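Local coordinates for protein DNA ligase (Archaeoglobus fulgidus, PDB 3GDE) that probably seals nicks in double-stranded DNA during replication, recombination and repair, using ATP to form a covalent AMP-lysine intermediate and magnesium as cofactor, at residues Ile297-Val302 with Ser407-Gly412; Gly434-Glu439 with Val464-Thr469. All coordinates share one frame; numbering follows the deposited sequence.

Interaction 1 of 2, residues Ile297-Val302 with Ser407-Gly412; sequences ILDGEV and SPYIPG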
ATOM      1  N   ILE A 297       6.940  -5.370  20.279  1.00 30.92           N
ATOM      2  CA  ILE A 297       6.520  -5.319  18.888  1.00 30.28           C
ATOM      3  C   ILE A 297       7.471  -6.229  18.128  1.00 30.04           C
ATOM      4  O   ILE A 297       8.683  -6.011  18.107  1.00 29.17           O
ATOM      5  CB  ILE A 297       6.521  -3.885  18.316  1.00 30.43           C
ATOM      6  CG1 ILE A 297       5.451  -3.060  19.011  1.00 29.57           C
ATOM      7  CG2 ILE A 297       6.292  -3.911  16.791  1.00 29.90           C
ATOM      8  CD1 ILE A 297       5.684  -1.585  18.960  1.00 33.45           C
ATOM      9  N   LEU A 298       6.900  -7.267  17.534  1.00 29.93           N
ATOM     10  CA  LEU A 298       7.686  -8.321  16.898  1.00 30.37           C
ATOM     11  C   LEU A 298       7.501  -8.343  15.389  1.00 30.13           C
ATOM     12  O   LEU A 298       6.400  -8.099  14.898  1.00 29.75           O
ATOM     13  CB  LEU A 298       7.281  -9.693  17.462  1.00 29.90           C
ATOM     14  CG  LEU A 298       7.372  -9.941  18.968  1.00 30.64           C
ATOM     15  CD1 LEU A 298       6.935 -11.363  19.291  1.00 30.99           C
ATOM     16  CD2 LEU A 298       8.771  -9.685  19.500  1.00 29.51           C
ATOM     17  N   ASP A 299       8.583  -8.656  14.681  1.00 30.55           N
ATOM     18  CA  ASP A 299       8.548  -8.988  13.261  1.00 31.19           C
ATOM     19  C   ASP A 299       8.518 -10.504  13.068  1.00 30.59           C
ATOM     20  O   ASP A 299       9.352 -11.223  13.614  1.00 29.63           O
ATOM     21  CB  ASP A 299       9.778  -8.414  12.549  1.00 32.05           C
ATOM     22  CG  ASP A 299       9.455  -7.219  11.658  1.00 35.49           C
ATOM     23  OD1 ASP A 299       8.433  -6.505  11.892  1.00 37.62           O
ATOM     24  OD2 ASP A 299      10.245  -6.995  10.708  1.00 37.55           O
ATOM     25  N   GLY A 300       7.568 -10.981  12.268  1.00 30.63           N
ATOM     26  CA  GLY A 300       7.413 -12.406  12.037  1.00 31.05           C
ATOM     27  C   GLY A 300       6.867 -12.840  10.684  1.00 31.49           C
ATOM     28  O   GLY A 300       6.488 -12.029   9.844  1.00 30.89           O
ATOM     29  N   GLU A 301       6.835 -14.152  10.491  1.00 32.03           N
ATOM     30  CA  GLU A 301       6.211 -14.743   9.330  1.00 32.70           C
ATOM     31  C   GLU A 301       5.081 -15.666   9.775  1.00 32.59           C
ATOM     32  O   GLU A 301       5.269 -16.534  10.637  1.00 32.21           O
ATOM     33  CB  GLU A 301       7.252 -15.517   8.527  1.00 33.02           C
ATOM     34  CG  GLU A 301       6.928 -15.643   7.060  1.00 34.81           C
ATOM     35  CD  GLU A 301       7.321 -14.426   6.237  1.00 37.11           C
ATOM     36  OE1 GLU A 301       6.775 -14.284   5.120  1.00 41.27           O
ATOM     37  OE2 GLU A 301       8.170 -13.621   6.668  1.00 36.71           O
ATOM     38  N   VAL A 302       3.901 -15.460   9.202  1.00 32.59           N
ATOM     39  CA  VAL A 302       2.778 -16.372   9.425  1.00 32.66           C
ATOM     40  C   VAL A 302       2.719 -17.381   8.271  1.00 33.21           C
ATOM     41  O   VAL A 302       2.737 -16.998   7.091  1.00 32.63           O
ATOM     42  CB  VAL A 302       1.445 -15.605   9.577  1.00 32.42           C
ATOM     43  CG1 VAL A 302       0.263 -16.555   9.598  1.00 32.31           C
ATOM     44  CG2 VAL A 302       1.463 -14.799  10.855  1.00 33.07           C
ATOM     45  N   SER A 407      24.101  -5.229  12.180  1.00 33.31           N
ATOM     46  CA  SER A 407      23.197  -4.246  11.595  1.00 32.30           C
ATOM     47  C   SER A 407      22.083  -3.884  12.576  1.00 31.57           C
ATOM     48  O   SER A 407      21.618  -4.754  13.318  1.00 31.24           O
ATOM     49  CB  SER A 407      22.640  -4.726  10.237  1.00 32.35           C
ATOM     50  OG  SER A 407      21.796  -5.867  10.358  1.00 31.65           O
ATOM     51  N   PRO A 408      21.695  -2.585  12.619  1.00 31.15           N
ATOM     52  CA  PRO A 408      20.480  -2.146  13.320  1.00 30.87           C
ATOM     53  C   PRO A 408      19.250  -2.381  12.448  1.00 30.35           C
ATOM     54  O   PRO A 408      19.382  -2.713  11.276  1.00 31.05           O
ATOM     55  CB  PRO A 408      20.702  -0.647  13.495  1.00 30.46           C
ATOM     56  CG  PRO A 408      21.493  -0.264  12.290  1.00 30.87           C
ATOM     57  CD  PRO A 408      22.400  -1.443  12.000  1.00 31.23           C
ATOM     58  N   TYR A 409      18.070  -2.206  13.014  1.00 29.99           N
ATOM     59  CA  TYR A 409      16.842  -2.356  12.258  1.00 29.51           C
ATOM     60  C   TYR A 409      16.444  -0.998  11.690  1.00 29.68           C
ATOM     61  O   TYR A 409      16.260  -0.029  12.449  1.00 29.56           O
ATOM     62  CB  TYR A 409      15.737  -2.936  13.157  1.00 29.28           C
ATOM     63  CG  TYR A 409      14.463  -3.316  12.422  1.00 28.26           C
ATOM     64  CD1 TYR A 409      14.199  -4.643  12.092  1.00 27.14           C
ATOM     65  CD2 TYR A 409      13.527  -2.347  12.063  1.00 25.80           C
ATOM     66  CE1 TYR A 409      13.019  -4.999  11.428  1.00 27.66           C
ATOM     67  CE2 TYR A 409      12.361  -2.686  11.402  1.00 27.50           C
ATOM     68  CZ  TYR A 409      12.108  -4.014  11.088  1.00 27.86           C
ATOM     69  OH  TYR A 409      10.952  -4.342  10.420  1.00 28.73           O
ATOM     70  N   ILE A 410      16.325  -0.930  10.358  1.00 29.43           N
ATOM     71  CA  ILE A 410      16.033   0.328   9.665  1.00 29.04           C
ATOM     72  C   ILE A 410      14.668   0.303   8.958  1.00 28.67           C
ATOM     73  O   ILE A 410      14.556  -0.174   7.819  1.00 28.18           O
ATOM     74  CB  ILE A 410      17.151   0.713   8.649  1.00 29.36           C
ATOM     75  CG1 ILE A 410      18.556   0.617   9.277  1.00 29.51           C
ATOM     76  CG2 ILE A 410      16.895   2.110   8.068  1.00 29.63           C
ATOM     77  CD1 ILE A 410      18.934   1.759  10.218  1.00 29.02           C
ATOM     78  N   PRO A 411      13.628   0.831   9.630  1.00 28.24           N
ATOM     79  CA  PRO A 411      12.269   0.826   9.089  1.00 28.25           C
ATOM     80  C   PRO A 411      12.168   1.339   7.649  1.00 28.38           C
ATOM     81  O   PRO A 411      12.717   2.400   7.307  1.00 28.31           O
ATOM     82  CB  PRO A 411      11.511   1.748  10.052  1.00 27.89           C
ATOM     83  CG  PRO A 411      12.208   1.558  11.348  1.00 27.77           C
ATOM     84  CD  PRO A 411      13.671   1.470  10.961  1.00 28.40           C
ATOM     85  N   GLY A 412      11.498   0.553   6.816  1.00 28.86           N
ATOM     86  CA  GLY A 412      11.146   0.953   5.459  1.00 30.02           C
ATOM     87  C   GLY A 412      12.257   0.903   4.435  1.00 30.85           C
ATOM     88  O   GLY A 412      12.034   1.232   3.280  1.00 31.01           O
TER
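D299 and Y409 meet within the adenylation domain; the D-G-E of 297-302 fits nucleotidyltransferase motif III. Strand 296-306, to which the first segment belongs, lies between strands 256-262 and 335-342, and the loop 407-412 reaches it with a single side chain. I297 opens the segment, packed on Q259 and H261 and tied through its backbone to L343 and Y344. L298 then turns its side chain to F339 and I342 and to L361 of helix 354-364.

At D299 the strand meets the loop. With 10.7 Å between D299 CA and Y409 CA, the gap is spanned mostly by the tyrosine side chain, carried across with CG anti to the backbone N (chi1 -172°), and the short aspartate meets its hydroxyl. Y409 OH gives a hydrogen bond to D299 OD2 at 2.8 Å, arriving from above the carboxylate, 40° out of its plane. Ring and carboxylate stand nearly perpendicular, with planes 79° apart. D299 OD2 also takes a salt bridge from R257 NH2, and OD1 a weak hydrogen bond from Q259, so strand 256-262 helps to fix the rotation of the carboxylate. R257 is predicted to bind ATP, which makes D299 a probable second-shell residue, with Y409 behind it.

G300 continues the strand to E301, itself a predicted ATP ligand, and V302 packs on V258; from G300 onward the strand has left the loop behind.

Both D299 and Y409 are buried, and the phenol oxygen is gripped twice: M229 N bonds to Y409 OH, while the hydroxyl proton is spent on D299. The aspartate oxygen sits at the ring edge, near the ring plane, with D299 OD2 3.5 Å from Y409 CE1.

Interaction 2 of 2, residues Gly434-Glu439 with Val464-Thr469; sequences GGEWGE and VGRVAT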
ATOM      1  N   GLY A 434      -4.775  -0.957 -17.986  1.00 32.23           N
ATOM      2  CA  GLY A 434      -5.500  -1.098 -19.248  1.00 33.24           C
ATOM      3  C   GLY A 434      -5.804  -2.531 -19.634  1.00 34.22           C
ATOM      4  O   GLY A 434      -5.523  -3.467 -18.880  1.00 34.27           O
ATOM      5  N   GLY A 435      -6.376  -2.704 -20.819  1.00 35.12           N
ATOM      6  CA  GLY A 435      -6.798  -4.017 -21.263  1.00 36.66           C
ATOM      7  C   GLY A 435      -7.247  -4.085 -22.710  1.00 37.98           C
ATOM      8  O   GLY A 435      -7.224  -3.092 -23.434  1.00 38.09           O
ATOM      9  N   GLU A 436      -7.633  -5.287 -23.126  1.00 39.06           N
ATOM     10  CA  GLU A 436      -8.162  -5.534 -24.451  1.00 40.60           C
ATOM     11  C   GLU A 436      -9.328  -6.500 -24.333  1.00 40.62           C
ATOM     12  O   GLU A 436      -9.268  -7.488 -23.596  1.00 40.09           O
ATOM     13  CB  GLU A 436      -7.096  -6.108 -25.387  1.00 40.41           C
ATOM     14  CG  GLU A 436      -6.026  -5.110 -25.836  1.00 42.18           C
ATOM     15  CD  GLU A 436      -4.952  -5.737 -26.732  1.00 43.20           C
ATOM     16  OE1 GLU A 436      -4.425  -6.835 -26.407  1.00 45.96           O
ATOM     17  OE2 GLU A 436      -4.624  -5.121 -27.775  1.00 47.45           O
ATOM     18  N   TRP A 437     -10.402  -6.186 -25.050  1.00 41.41           N
ATOM     19  CA  TRP A 437     -11.530  -7.093 -25.179  1.00 42.15           C
ATOM     20  C   TRP A 437     -11.130  -8.291 -26.019  1.00 43.50           C
ATOM     21  O   TRP A 437     -10.363  -8.160 -26.981  1.00 43.14           O
ATOM     22  CB  TRP A 437     -12.727  -6.369 -25.797  1.00 41.33           C
ATOM     23  CG  TRP A 437     -13.332  -5.372 -24.865  1.00 40.05           C
ATOM     24  CD1 TRP A 437     -13.235  -4.015 -24.938  1.00 39.09           C
ATOM     25  CD2 TRP A 437     -14.103  -5.662 -23.691  1.00 39.28           C
ATOM     26  NE1 TRP A 437     -13.905  -3.435 -23.884  1.00 39.44           N
ATOM     27  CE2 TRP A 437     -14.447  -4.424 -23.102  1.00 39.71           C
ATOM     28  CE3 TRP A 437     -14.540  -6.848 -23.081  1.00 38.08           C
ATOM     29  CZ2 TRP A 437     -15.222  -4.335 -21.937  1.00 39.68           C
ATOM     30  CZ3 TRP A 437     -15.304  -6.765 -21.924  1.00 39.24           C
ATOM     31  CH2 TRP A 437     -15.637  -5.512 -21.362  1.00 39.70           C
ATOM     32  N   GLY A 438     -11.629  -9.462 -25.629  1.00 45.49           N
ATOM     33  CA  GLY A 438     -11.481 -10.678 -26.433  1.00 48.33           C
ATOM     34  C   GLY A 438     -12.253 -10.599 -27.744  1.00 50.39           C
ATOM     35  O   GLY A 438     -12.844  -9.562 -28.080  1.00 50.16           O
ATOM     36  N   GLU A 439     -12.257 -11.703 -28.486  1.00 52.68           N
ATOM     37  CA  GLU A 439     -12.790 -11.721 -29.854  1.00 54.79           C
ATOM     38  C   GLU A 439     -13.717 -12.914 -30.079  1.00 55.86           C
ATOM     39  O   GLU A 439     -13.615 -13.930 -29.370  1.00 56.03           O
ATOM     40  CB  GLU A 439     -11.642 -11.699 -30.881  1.00 54.95           C
ATOM     41  CG  GLU A 439     -10.832 -13.009 -31.023  1.00 57.04           C
ATOM     42  CD  GLU A 439     -10.353 -13.596 -29.691  1.00 59.62           C
ATOM     43  OE1 GLU A 439      -9.751 -12.853 -28.879  1.00 59.96           O
ATOM     44  OE2 GLU A 439     -10.582 -14.807 -29.457  1.00 60.92           O
ATOM     45  N   VAL A 464       5.015  -1.400 -18.027  1.00 32.86           N
ATOM     46  CA  VAL A 464       6.114  -2.330 -17.886  1.00 32.99           C
ATOM     47  C   VAL A 464       5.853  -3.617 -18.695  1.00 33.02           C
ATOM     48  O   VAL A 464       6.760  -4.402 -18.951  1.00 33.03           O
ATOM     49  CB  VAL A 464       6.395  -2.540 -16.373  1.00 32.85           C
ATOM     50  CG1 VAL A 464       6.252  -3.976 -15.936  1.00 32.98           C
ATOM     51  CG2 VAL A 464       7.721  -1.933 -15.987  1.00 32.63           C
ATOM     52  N   GLY A 465       4.615  -3.806 -19.128  1.00 32.95           N
ATOM     53  CA  GLY A 465       4.297  -4.961 -19.946  1.00 33.11           C
ATOM     54  C   GLY A 465       2.820  -5.218 -20.129  1.00 33.04           C
ATOM     55  O   GLY A 465       1.976  -4.390 -19.766  1.00 32.34           O
ATOM     56  N   ARG A 466       2.531  -6.381 -20.703  1.00 33.15           N
ATOM     57  CA  ARG A 466       1.176  -6.814 -20.999  1.00 33.68           C
ATOM     58  C   ARG A 466       1.056  -8.322 -20.815  1.00 33.14           C
ATOM     59  O   ARG A 466       1.921  -9.069 -21.260  1.00 33.33           O
ATOM     60  CB  ARG A 466       0.813  -6.432 -22.429  1.00 33.74           C
ATOM     61  CG  ARG A 466      -0.650  -6.564 -22.706  1.00 37.06           C
ATOM     62  CD  ARG A 466      -0.911  -7.653 -23.688  1.00 42.36           C
ATOM     63  NE  ARG A 466      -0.876  -7.147 -25.054  1.00 45.94           N
ATOM     64  CZ  ARG A 466      -1.091  -7.899 -26.128  1.00 49.07           C
ATOM     65  NH1 ARG A 466      -1.356  -9.199 -25.986  1.00 49.31           N
ATOM     66  NH2 ARG A 466      -1.041  -7.349 -27.346  1.00 50.07           N
ATOM     67  N   VAL A 467      -0.030  -8.755 -20.180  1.00 32.68           N
ATOM     68  CA  VAL A 467      -0.207 -10.155 -19.802  1.00 31.96           C
ATOM     69  C   VAL A 467      -1.518 -10.733 -20.345  1.00 32.19           C
ATOM     70  O   VAL A 467      -2.554 -10.071 -20.311  1.00 31.17           O
ATOM     71  CB  VAL A 467      -0.074 -10.365 -18.249  1.00 31.84           C
ATOM     72  CG1 VAL A 467      -1.179  -9.645 -17.471  1.00 30.97           C
ATOM     73  CG2 VAL A 467      -0.033 -11.845 -17.892  1.00 31.04           C
ATOM     74  N   ALA A 468      -1.444 -11.976 -20.840  1.00 32.33           N
ATOM     75  CA  ALA A 468      -2.598 -12.674 -21.414  1.00 32.56           C
ATOM     76  C   ALA A 468      -2.642 -14.145 -20.999  1.00 32.95           C
ATOM     77  O   ALA A 468      -3.695 -14.785 -21.080  1.00 33.49           O
ATOM     78  CB  ALA A 468      -2.585 -12.552 -22.926  1.00 32.33           C
ATOM     79  N   THR A 469      -1.506 -14.677 -20.547  1.00 33.08           N
ATOM     80  CA  THR A 469      -1.437 -16.073 -20.105  1.00 33.35           C
ATOM     81  C   THR A 469      -1.578 -16.211 -18.594  1.00 32.80           C
ATOM     82  O   THR A 469      -1.264 -15.293 -17.845  1.00 32.60           O
ATOM     83  CB  THR A 469      -0.130 -16.788 -20.582  1.00 33.87           C
ATOM     84  OG1 THR A 469       1.027 -16.074 -20.115  1.00 35.19           O
ATOM     85  CG2 THR A 469      -0.077 -16.855 -22.090  1.00 33.90           C
TER
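The strands carrying E436 and R466 are each antiparallel to strand 446-454, which lies between them, and they therefore run in the same direction without pairing; the nearest alpha carbons, E436 CA and A468 CA, are 9.5 Å apart. Backbone bonds from E436 to S447 and S448 fasten the first segment to that middle strand. The two segments themselves meet only through the side chains of E436 and R466, which reach over the middle strand and cross at about a right angle.

E436 reaches toward R466 on an extended chain (chi2 178°). R466 leaves with CG anti to its backbone nitrogen (chi1 -167°) and then bends at chi2 and chi3, which brings one guanidinium face against E436 OE1. That oxygen, E436 OE1, stands 3.5 Å above the plane of the R466 guanidinium, over its centre, and the carboxylate plane is tilted 56° from it. R466 CZ lies 3.5 Å from E436 OE1, and the salt-bridging R466 NH2 is at the same 3.5 Å from that oxygen. No N-H of R466 points at E436 OE1, and the attraction is one of charge alone.

The three strands form a meander in the antiparallel sheet of the C-terminal OB-fold domain. At the start of the second segment, V464 and G465 both face L451 of the middle strand and make a classic beta bulge; G465 comes three residues before A468, the residue whose CA lies nearest that of E436.

S448 of the middle strand touches both partners: its hydroxyl makes a weak hydrogen bond with E436 OE1, and the R466 side chain packs against it. E450, two residues further along that strand, adds a long, weak ion pair between its OE1 and R466 NE.

How the interactions relate
Interaction 1 is a buried contact of the adenylation domain, whereas interaction 2 lies on the surface of the OB-fold domain; their centres are 37 Å apart, on opposite sides of the chain's centre, and no element is common to both. Across each pair of segments, one acidic side chain meets one partner. In the interior, 297-302 and 407-412 are joined by a short, directed hydrogen bond, backed by an arginine predicted to bind ATP. At the surface, 434-439 and 464-469 are joined by charge without any directed bond, away from the ATP site. The first ties a loop to a strand; the second spans an intervening strand within one sheet.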